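PDB 5I39: L-amino acid deaminase from Proteus vulgaris, which probably catalyses the FAD-dependent oxidative deamination of L-amino acids as a membrane-bound flavoenzyme of the DAO-type oxidoreductase family. Local coordinates for residues I84-P89 with Q119-V124; A159-R164 with K173-E178; K136-R141 with F151-I156. All coordinates share one frame; numbering follows the deposited sequence.

All three contacts gather on one side of the chain, round the sheet that holds strands 117-123, 175-178 and 153-156 side by side. Contact 1 lies nearest the cofactor: the side chain of Ile84 comes within about 7 Å of the bound FAD. Contact 2 packs a helix against strand 175-178, its centre about 12 Å from that of contact 1, and Arg164 NH2 probably hydrogen-bonds to Gln119 O at 2.9 Å. Contact 3 sets helix 128-143 against strand 153-156, and its centre lies about 10 Å from that of contact 1; Trp137 NE1 probably hydrogen-bonds to Met88 O at 2.8 Å. Contacts 2 and 3 share a salt bridge, Glu160 OE2 to Arg154 NH2, 2.8 Å.

Contact 1: residues I84-P89 with Q119-V124. With EDO (1,2-ethanediol), chain I.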
loop_
_atom_site.group_PDB
_atom_site.type_symbol
_atom_site.label_atom_id
_atom_site.label_comp_id
_atom_site.label_asym_id
_atom_site.label_seq_id
_atom_site.Cartn_x
_atom_site.Cartn_y
_atom_site.Cartn_z
ATOM N N ILE A 84 1.295 8.597 -2.920
ATOM C CA ILE A 84 1.112 10.042 -2.803
ATOM C C ILE A 84 1.310 10.513 -1.375
ATOM O O ILE A 84 1.043 9.776 -0.422
ATOM C CB ILE A 84 -0.274 10.508 -3.343
ATOM C CG1 ILE A 84 -1.439 10.101 -2.422
ATOM C CG2 ILE A 84 -0.483 9.990 -4.759
ATOM C CD1 ILE A 84 -2.782 10.677 -2.829
ATOM N N SER A 85 1.776 11.753 -1.245
ATOM C CA SER A 85 1.760 12.468 0.031
ATOM C C SER A 85 0.684 13.552 0.093
ATOM O O SER A 85 0.524 14.176 1.140
ATOM C CB SER A 85 3.123 13.100 0.303
ATOM O OG SER A 85 3.419 14.097 -0.659
ATOM N N TYR A 86 -0.066 13.748 -0.995
ATOM C CA TYR A 86 -1.024 14.857 -1.111
ATOM C C TYR A 86 -2.037 14.858 0.033
ATOM O O TYR A 86 -2.674 13.839 0.288
ATOM C CB TYR A 86 -1.772 14.778 -2.448
ATOM C CG TYR A 86 -2.340 16.091 -2.948
ATOM C CD1 TYR A 86 -1.501 17.159 -3.237
ATOM C CD2 TYR A 86 -3.705 16.241 -3.209
ATOM C CE1 TYR A 86 -2.004 18.356 -3.723
ATOM C CE2 TYR A 86 -4.215 17.435 -3.699
ATOM C CZ TYR A 86 -3.360 18.485 -3.950
ATOM O OH TYR A 86 -3.849 19.658 -4.445
ATOM N N LYS A 87 -2.149 16.011 0.701
ATOM C CA LYS A 87 -3.060 16.239 1.836
ATOM C C LYS A 87 -2.758 15.410 3.092
ATOM O O LYS A 87 -3.544 15.419 4.035
ATOM C CB LYS A 87 -4.534 16.050 1.430
ATOM C CG LYS A 87 -5.080 17.102 0.484
ATOM C CD LYS A 87 -6.572 16.886 0.277
ATOM C CE LYS A 87 -7.232 18.048 -0.436
ATOM N NZ LYS A 87 -8.697 17.850 -0.593
HETATM N N MSE A 88 -1.624 14.715 3.142
HETATM C CA MSE A 88 -1.347 13.894 4.325
HETATM C C MSE A 88 -1.105 14.801 5.511
HETATM O O MSE A 88 -0.401 15.806 5.392
HETATM C CB MSE A 88 -0.150 12.966 4.159
HETATM C CG MSE A 88 -0.389 11.851 3.140
HETATM SE SE MSE A 88 -1.801 10.602 3.681
HETATM C CE MSE A 88 -2.795 10.642 1.984
ATOM N N PRO A 89 -1.674 14.463 6.668
ATOM C CA PRO A 89 -1.405 15.240 7.872
ATOM C C PRO A 89 0.021 15.020 8.360
ATOM O O PRO A 89 0.716 14.113 7.884
ATOM C CB PRO A 89 -2.421 14.690 8.873
ATOM C CG PRO A 89 -2.603 13.278 8.463
ATOM C CD PRO A 89 -2.549 13.312 6.962
ATOM N N GLN A 119 5.442 9.327 -11.745
ATOM C CA GLN A 119 4.414 9.582 -12.747
ATOM C C GLN A 119 3.856 11.001 -12.748
ATOM O O GLN A 119 3.634 11.577 -13.817
ATOM C CB GLN A 119 3.276 8.597 -12.503
ATOM C CG GLN A 119 2.052 8.800 -13.366
ATOM C CD GLN A 119 1.051 7.702 -13.132
ATOM O OE1 GLN A 119 0.518 7.568 -12.032
ATOM N NE2 GLN A 119 0.798 6.894 -14.154
ATOM N N GLY A 120 3.568 11.537 -11.568
ATOM C CA GLY A 120 2.908 12.831 -11.462
ATOM C C GLY A 120 1.397 12.700 -11.392
ATOM O O GLY A 120 0.793 11.863 -12.072
ATOM N N ARG A 121 0.789 13.546 -10.567
ATOM C CA ARG A 121 -0.636 13.475 -10.263
ATOM C C ARG A 121 -1.227 14.869 -10.221
ATOM O O ARG A 121 -0.739 15.726 -9.485
ATOM C CB ARG A 121 -0.860 12.791 -8.917
ATOM C CG ARG A 121 -2.307 12.711 -8.454
ATOM C CD ARG A 121 -2.362 11.975 -7.133
ATOM N NE ARG A 121 -3.718 11.729 -6.647
ATOM C CZ ARG A 121 -4.473 12.607 -5.984
ATOM N NH1 ARG A 121 -5.688 12.248 -5.591
ATOM N NH2 ARG A 121 -4.039 13.838 -5.708
ATOM N N VAL A 122 -2.294 15.069 -10.992
ATOM C CA VAL A 122 -3.008 16.346 -10.989
ATOM C C VAL A 122 -4.379 16.142 -10.364
ATOM O O VAL A 122 -5.153 15.274 -10.774
ATOM C CB VAL A 122 -3.115 17.030 -12.377
ATOM C CG1 VAL A 122 -1.746 17.517 -12.829
ATOM C CG2 VAL A 122 -3.748 16.133 -13.435
ATOM N N GLU A 123 -4.656 16.935 -9.329
ATOM C CA GLU A 123 -5.958 16.919 -8.669
ATOM C C GLU A 123 -6.564 18.313 -8.739
ATOM O O GLU A 123 -6.066 19.251 -8.113
ATOM C CB GLU A 123 -5.879 16.447 -7.217
ATOM C CG GLU A 123 -7.260 16.410 -6.571
ATOM C CD GLU A 123 -7.317 15.784 -5.193
ATOM O OE1 GLU A 123 -6.356 15.116 -4.769
ATOM O OE2 GLU A 123 -8.364 15.960 -4.534
ATOM N N VAL A 124 -7.641 18.444 -9.505
ATOM C CA VAL A 124 -8.390 19.695 -9.562
ATOM C C VAL A 124 -9.222 19.805 -8.277
ATOM O O VAL A 124 -9.934 18.863 -7.933
ATOM C CB VAL A 124 -9.279 19.748 -10.820
ATOM C CG1 VAL A 124 -10.224 20.944 -10.788
ATOM C CG2 VAL A 124 -8.415 19.788 -12.073
HETATM C C1 EDO I . -11.857 16.524 -6.607
HETATM O O1 EDO I . -11.082 17.474 -5.877
HETATM C C2 EDO I . -10.931 15.428 -7.114
HETATM O O2 EDO I . -10.309 14.736 -6.022
HETATM O O HOH W 1 -6.329 19.851 -5.341
HETATM O O HOH W 2 -8.340 18.676 -3.928
#
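Apolar contact is made by Ile84 and Arg121. The CG2 methyl of Ile84 lies 3.6 Å from CD of Arg121, while Ile84 CD1 sits over the centre of one guanidinium face, 4.0 Å above its plane. The extended arginine chain carries CD past CG2 and the guanidinium beside CD1, the two side chains crossing at a slant; the two arms of a branched isoleucine suit this double task.

Within strand 117-123, Arg121 grips Glu123, two residues on, giving both NH1 and NH2 end-on to the single oxygen OE1. The NH2 bond, 2.8 Å long with an N-H...O angle of 150°, uses the anti lone pair; the NH1 bond is longer and more bent, arriving from above the carboxylate plane. Gln82, an FAD-binding residue, accepts from Arg121 NE, so the guanidinium is held at three nitrogens.

Tyr86 adds an aromatic flank to this salt bridge: its CD2 lies 3.5 Å from Arg121 NH2 and 3.3 Å from Glu123 OE1, with ring and guanidinium planes 49° apart. Its hydroxyl shares water 1, 2.6 Å away, with the carbonyl of Glu123. Tyrosine fits because it offers both a ring for the ion pair and a hydroxyl for the water. Lys87 is paired mainly with Asp130 and only faces Glu123 at longer range. An ethanediol, probably from the crystallisation liquor, donates to Glu123 OE2.

Residues Ser85 to Met88 form a type II turn leading from strand 82-83 into helix 90-103, and strand 117-123 runs between strands 175-178 and 276-279; His96 of that helix bonds to Ile84 O, and Glu178 of strand 175-178 receives the amide of Ser85.

Contact 2: residues A159-R164 with K173-E178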
loop_
_atom_site.group_PDB
_atom_site.type_symbol
_atom_site.label_atom_id
_atom_site.label_comp_id
_atom_site.label_asym_id
_atom_site.label_seq_id
_atom_site.Cartn_x
_atom_site.Cartn_y
_atom_site.Cartn_z
ATOM N N ALA A 159 -0.439 26.295 -19.511
ATOM C CA ALA A 159 0.141 25.300 -20.418
ATOM C C ALA A 159 0.507 23.983 -19.738
ATOM O O ALA A 159 0.199 22.911 -20.260
ATOM C CB ALA A 159 1.356 25.877 -21.127
ATOM N N GLU A 160 1.148 24.056 -18.574
ATOM C CA GLU A 160 1.560 22.839 -17.874
ATOM C C GLU A 160 0.354 21.979 -17.486
ATOM O O GLU A 160 0.376 20.760 -17.650
ATOM C CB GLU A 160 2.394 23.167 -16.640
ATOM C CG GLU A 160 3.082 21.946 -16.056
ATOM C CD GLU A 160 4.020 22.265 -14.912
ATOM O OE1 GLU A 160 3.906 23.342 -14.286
ATOM O OE2 GLU A 160 4.878 21.414 -14.615
ATOM N N LEU A 161 -0.696 22.619 -16.984
ATOM C CA LEU A 161 -1.931 21.913 -16.658
ATOM C C LEU A 161 -2.603 21.337 -17.903
ATOM O O LEU A 161 -3.040 20.182 -17.911
ATOM C CB LEU A 161 -2.899 22.835 -15.918
ATOM C CG LEU A 161 -4.254 22.229 -15.533
ATOM C CD1 LEU A 161 -4.094 21.013 -14.635
ATOM C CD2 LEU A 161 -5.117 23.278 -14.855
ATOM N N ASN A 162 -2.689 22.152 -18.949
ATOM C CA ASN A 162 -3.324 21.727 -20.196
ATOM C C ASN A 162 -2.663 20.492 -20.797
ATOM O O ASN A 162 -3.346 19.623 -21.344
ATOM C CB ASN A 162 -3.314 22.867 -21.215
ATOM C CG ASN A 162 -4.131 24.067 -20.766
ATOM O OD1 ASN A 162 -5.027 23.950 -19.933
ATOM N ND2 ASN A 162 -3.814 25.233 -21.315
ATOM N N GLN A 163 -1.339 20.409 -20.685
ATOM C CA GLN A 163 -0.597 19.250 -21.182
ATOM C C GLN A 163 -0.951 17.984 -20.389
ATOM O O GLN A 163 -1.137 16.920 -20.983
ATOM C CB GLN A 163 0.912 19.528 -21.166
ATOM C CG GLN A 163 1.809 18.372 -21.606
ATOM C CD GLN A 163 1.494 17.839 -22.998
ATOM O OE1 GLN A 163 1.075 18.585 -23.884
ATOM N NE2 GLN A 163 1.705 16.539 -23.199
ATOM N N ARG A 164 -1.066 18.109 -19.065
ATOM C CA ARG A 164 -1.438 16.969 -18.213
ATOM C C ARG A 164 -2.880 16.510 -18.433
ATOM O O ARG A 164 -3.193 15.344 -18.216
ATOM C CB ARG A 164 -1.264 17.296 -16.726
ATOM C CG ARG A 164 0.135 17.691 -16.273
ATOM C CD ARG A 164 1.196 16.626 -16.471
ATOM N NE ARG A 164 0.989 15.428 -15.651
ATOM C CZ ARG A 164 1.927 14.522 -15.360
ATOM N NH1 ARG A 164 3.178 14.649 -15.799
ATOM N NH2 ARG A 164 1.613 13.473 -14.611
ATOM N N LYS A 173 -9.086 24.675 -14.963
ATOM C CA LYS A 173 -8.281 25.900 -14.842
ATOM C C LYS A 173 -7.125 25.836 -13.847
ATOM O O LYS A 173 -6.159 26.581 -13.992
ATOM C CB LYS A 173 -9.187 27.077 -14.457
ATOM C CG LYS A 173 -10.228 27.436 -15.505
ATOM C CD LYS A 173 -9.597 28.040 -16.750
ATOM C CE LYS A 173 -10.641 28.589 -17.702
ATOM N NZ LYS A 173 -10.042 29.274 -18.879
ATOM N N ILE A 174 -7.217 24.974 -12.840
ATOM C CA ILE A 174 -6.234 24.969 -11.762
ATOM C C ILE A 174 -6.193 23.593 -11.116
ATOM O O ILE A 174 -7.211 22.907 -11.053
ATOM C CB ILE A 174 -6.549 26.091 -10.732
ATOM C CG1 ILE A 174 -5.368 26.316 -9.787
ATOM C CG2 ILE A 174 -7.838 25.804 -9.959
ATOM C CD1 ILE A 174 -5.407 27.665 -9.101
ATOM N N ALA A 175 -5.019 23.190 -10.646
ATOM C CA ALA A 175 -4.875 21.894 -9.987
ATOM C C ALA A 175 -3.667 21.858 -9.084
ATOM O O ALA A 175 -2.706 22.598 -9.282
ATOM C CB ALA A 175 -4.765 20.784 -11.015
ATOM N N GLY A 176 -3.726 20.969 -8.101
ATOM C CA GLY A 176 -2.551 20.598 -7.326
ATOM C C GLY A 176 -1.808 19.487 -8.037
ATOM O O GLY A 176 -2.391 18.455 -8.359
ATOM N N PHE A 177 -0.518 19.705 -8.272
ATOM C CA PHE A 177 0.329 18.785 -9.029
ATOM C C PHE A 177 1.390 18.205 -8.114
ATOM O O PHE A 177 2.317 18.907 -7.712
ATOM C CB PHE A 177 0.983 19.543 -10.190
ATOM C CG PHE A 177 1.831 18.695 -11.122
ATOM C CD1 PHE A 177 1.491 17.382 -11.468
ATOM C CD2 PHE A 177 2.953 19.257 -11.721
ATOM C CE1 PHE A 177 2.271 16.656 -12.363
ATOM C CE2 PHE A 177 3.731 18.535 -12.612
ATOM C CZ PHE A 177 3.392 17.232 -12.934
ATOM N N GLU A 178 1.241 16.932 -7.762
ATOM C CA GLU A 178 2.282 16.215 -7.037
ATOM C C GLU A 178 3.158 15.618 -8.122
ATOM O O GLU A 178 2.887 14.524 -8.630
ATOM C CB GLU A 178 1.681 15.153 -6.121
ATOM C CG GLU A 178 2.718 14.370 -5.332
ATOM C CD GLU A 178 2.140 13.525 -4.216
ATOM O OE1 GLU A 178 1.041 13.827 -3.711
ATOM O OE2 GLU A 178 2.829 12.559 -3.807
#
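Arg164 lays its guanidinium against Phe177, with CE1 of the ring 3.6 Å above the centre of one guanidinium face. The two planes are turned 54° apart, so this is an oblique contact rather than a parallel stack. The arginine gets there by folding: bends at chi2 and chi3 bring NE and CZ each to 3.7 Å from CE1 of Phe177. In this conformer Arg164 NH2 probably hydrogen-bonds to the carbonyl of Gln119, which would link the helix to strand 117-123. An arginine suits this place because its flat end can lie on an aromatic carbon while its N-H groups remain available to a backbone oxygen.

Glu160, one turn earlier, reaches the same ring with OE2, 3.7 Å from CE2 of Phe177; the carboxylate is turned steeply to the ring plane. The principal partner of that oxygen is Arg154 of strand 153-156.

Here the axes of residues 159-164 and 175-178 cross at 76°, and the helix covers a face of the mixed sheet in which strand 175-178 runs antiparallel between 117-123 and 153-156. Alternation along the strand turns Ala175 and Phe177 toward the helix, and both are buried.

Leu161 makes the apolar part of the contact. Its CD1 lies 3.7 Å from CB of Ala175, a residue small enough to let the leucine reach the strand. The other branch, CD2, presses on the peptide link between Lys173 and Ile174, 3.4 Å from both C of Lys173 and N of Ile174.

Contact 3: residues K136-R141 with F151-I156; sequences KWIDER and FKTRII
Phe151 and Arg141 are brought together by their first torsions: each has CG opposite its own backbone N (chi1 near -175° in both), and each CB is directed at the other segment. Arg141 then bends at chi2 and chi3, which leaves its CB and CG against one face of the Phe151 ring while the charged end turns off elsewhere. CG of Arg141 lies 3.8 Å from the centroid of the Phe151 ring and 17° off its normal, a CH-pi contact over the face. In the guanidinium, NH1 hydrogen-bonds to Val145 O and NH2 forms a salt bridge with Asp90, so arginine serves here both as an apolar surface and as a polar link.

On the opposite face of the ring lies N of Thr153, from the phenylalanine's own segment. At the ring's edge stands Trp137, whose CZ3 corner points at Phe151 CZ, 3.8 Å away; the aromatic planes lie 64° apart in an oblique pair. NE1 of Trp137 has its partner in the carbonyl of Met88.

Helix 128-143 packs on strand 153-156 by way of these side chains, the segment axes 8.9 Å apart and running in roughly opposed directions. It covers the face of the sheet opposite helix 158-164, near the protein surface; strand 153-156 pairs antiparallel with 175-178.

Ile138 lies between Phe151 and Ile155. Its CG2 meets Phe151 CE2 and approaches the carbonyl oxygen of Thr153 at 3.5 Å, and the longer arm carries CD1 on to Ile155 CD1, 3.9 Å away. A branched aliphatic side chain suits this position, as its two arms serve different neighbours. The methyl of Thr153 adds apolar cover, with CG2 4.1 Å from Ile138 CD1 and near the plane of the Trp137 ring at its edge.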
loop_
_atom_site.group_PDB
_atom_site.type_symbol
_atom_site.label_atom_id
_atom_site.label_comp_id
_atom_site.label_asym_id
_atom_site.label_seq_id
_atom_site.Cartn_x
_atom_site.Cartn_y
_atom_site.Cartn_z
ATOM N N LYS A 136 -2.961 26.120 1.470
ATOM C CA LYS A 136 -2.422 26.203 2.828
ATOM C C LYS A 136 -1.566 24.976 3.155
ATOM O O LYS A 136 -0.497 25.102 3.747
ATOM C CB LYS A 136 -3.534 26.352 3.871
ATOM C CG LYS A 136 -3.001 26.619 5.273
ATOM C CD LYS A 136 -4.091 26.692 6.324
ATOM C CE LYS A 136 -3.485 26.958 7.692
ATOM N NZ LYS A 136 -4.510 27.016 8.768
ATOM N N TRP A 137 -2.057 23.797 2.780
ATOM C CA TRP A 137 -1.340 22.547 3.015
ATOM C C TRP A 137 0.049 22.567 2.358
ATOM O O TRP A 137 1.046 22.227 2.997
ATOM C CB TRP A 137 -2.183 21.353 2.534
ATOM C CG TRP A 137 -1.556 20.041 2.847
ATOM C CD1 TRP A 137 -1.687 19.320 3.997
ATOM C CD2 TRP A 137 -0.663 19.305 2.010
ATOM N NE1 TRP A 137 -0.932 18.176 3.927
ATOM C CE2 TRP A 137 -0.292 18.141 2.717
ATOM C CE3 TRP A 137 -0.152 19.507 0.722
ATOM C CZ2 TRP A 137 0.576 17.186 2.183
ATOM C CZ3 TRP A 137 0.714 18.557 0.191
ATOM C CH2 TRP A 137 1.070 17.414 0.925
ATOM N N ILE A 138 0.114 23.001 1.103
ATOM C CA ILE A 138 1.396 23.077 0.389
ATOM C C ILE A 138 2.315 24.135 1.015
ATOM O O ILE A 138 3.498 23.879 1.239
ATOM C CB ILE A 138 1.215 23.358 -1.116
ATOM C CG1 ILE A 138 0.404 22.237 -1.789
ATOM C CG2 ILE A 138 2.575 23.457 -1.802
ATOM C CD1 ILE A 138 -0.043 22.539 -3.205
ATOM N N ASP A 139 1.767 25.320 1.279
ATOM C CA ASP A 139 2.535 26.404 1.902
ATOM C C ASP A 139 3.141 25.932 3.221
ATOM O O ASP A 139 4.358 26.027 3.422
ATOM C CB ASP A 139 1.661 27.642 2.134
ATOM C CG ASP A 139 2.452 28.837 2.672
ATOM O OD1 ASP A 139 3.700 28.787 2.712
ATOM O OD2 ASP A 139 1.820 29.837 3.062
ATOM N N GLU A 140 2.303 25.408 4.108
ATOM C CA GLU A 140 2.785 24.953 5.412
ATOM C C GLU A 140 3.877 23.892 5.296
ATOM O O GLU A 140 4.885 23.959 5.999
ATOM C CB GLU A 140 1.622 24.447 6.272
ATOM C CG GLU A 140 0.705 25.555 6.773
ATOM C CD GLU A 140 1.423 26.570 7.649
ATOM O OE1 GLU A 140 2.223 26.164 8.514
ATOM O OE2 GLU A 140 1.199 27.780 7.461
ATOM N N ARG A 141 3.704 22.927 4.397
ATOM C CA ARG A 141 4.730 21.899 4.228
ATOM C C ARG A 141 6.031 22.482 3.654
ATOM O O ARG A 141 7.118 22.143 4.121
ATOM C CB ARG A 141 4.217 20.733 3.379
ATOM C CG ARG A 141 5.190 19.565 3.242
ATOM C CD ARG A 141 5.771 19.068 4.563
ATOM N NE ARG A 141 4.754 18.567 5.489
ATOM C CZ ARG A 141 5.013 18.050 6.691
ATOM N NH1 ARG A 141 6.265 17.938 7.137
ATOM N NH2 ARG A 141 4.010 17.629 7.455
ATOM N N PHE A 151 10.628 18.391 -1.820
ATOM C CA PHE A 151 9.176 18.380 -1.945
ATOM C C PHE A 151 8.841 18.892 -3.338
ATOM O O PHE A 151 9.408 19.893 -3.779
ATOM C CB PHE A 151 8.627 19.308 -0.857
ATOM C CG PHE A 151 7.123 19.352 -0.725
ATOM C CD1 PHE A 151 6.347 18.193 -0.703
ATOM C CD2 PHE A 151 6.486 20.577 -0.519
ATOM C CE1 PHE A 151 4.971 18.264 -0.530
ATOM C CE2 PHE A 151 5.114 20.648 -0.342
ATOM C CZ PHE A 151 4.356 19.491 -0.344
ATOM N N LYS A 152 7.934 18.203 -4.036
ATOM C CA LYS A 152 7.659 18.485 -5.457
ATOM C C LYS A 152 6.178 18.676 -5.787
ATOM O O LYS A 152 5.752 18.458 -6.920
ATOM C CB LYS A 152 8.295 17.395 -6.336
ATOM C CG LYS A 152 9.809 17.320 -6.165
ATOM C CD LYS A 152 10.559 16.884 -7.411
ATOM C CE LYS A 152 12.050 17.201 -7.301
ATOM N NZ LYS A 152 12.453 18.425 -8.046
ATOM N N THR A 153 5.416 19.158 -4.812
ATOM C CA THR A 153 3.987 19.396 -4.978
ATOM C C THR A 153 3.725 20.891 -5.067
ATOM O O THR A 153 4.229 21.666 -4.253
ATOM C CB THR A 153 3.216 18.780 -3.816
ATOM O OG1 THR A 153 3.517 17.384 -3.792
ATOM C CG2 THR A 153 1.720 18.963 -3.980
ATOM N N ARG A 154 2.922 21.288 -6.050
ATOM C CA ARG A 154 2.693 22.700 -6.322
ATOM C C ARG A 154 1.438 22.891 -7.156
ATOM O O ARG A 154 0.975 21.966 -7.835
ATOM C CB ARG A 154 3.909 23.304 -7.030
ATOM C CG ARG A 154 4.281 22.623 -8.335
ATOM C CD ARG A 154 5.641 23.074 -8.848
ATOM N NE ARG A 154 6.045 22.198 -9.942
ATOM C CZ ARG A 154 5.639 22.302 -11.207
ATOM N NH1 ARG A 154 4.867 23.310 -11.610
ATOM N NH2 ARG A 154 6.043 21.398 -12.095
ATOM N N ILE A 155 0.897 24.102 -7.103
ATOM C CA ILE A 155 -0.308 24.456 -7.847
ATOM C C ILE A 155 0.073 24.838 -9.278
ATOM O O ILE A 155 0.996 25.633 -9.483
ATOM C CB ILE A 155 -1.050 25.633 -7.168
ATOM C CG1 ILE A 155 -1.491 25.262 -5.740
ATOM C CG2 ILE A 155 -2.244 26.109 -7.997
ATOM C CD1 ILE A 155 -2.568 24.203 -5.632
ATOM N N ILE A 156 -0.652 24.288 -10.252
ATOM C CA ILE A 156 -0.412 24.588 -11.662
ATOM C C ILE A 156 -1.653 25.100 -12.384
ATOM O O ILE A 156 -2.791 24.799 -12.016
ATOM C CB ILE A 156 0.191 23.381 -12.422
ATOM C CG1 ILE A 156 -0.773 22.186 -12.462
ATOM C CG2 ILE A 156 1.535 23.012 -11.806
ATOM C CD1 ILE A 156 -0.319 21.074 -13.385
#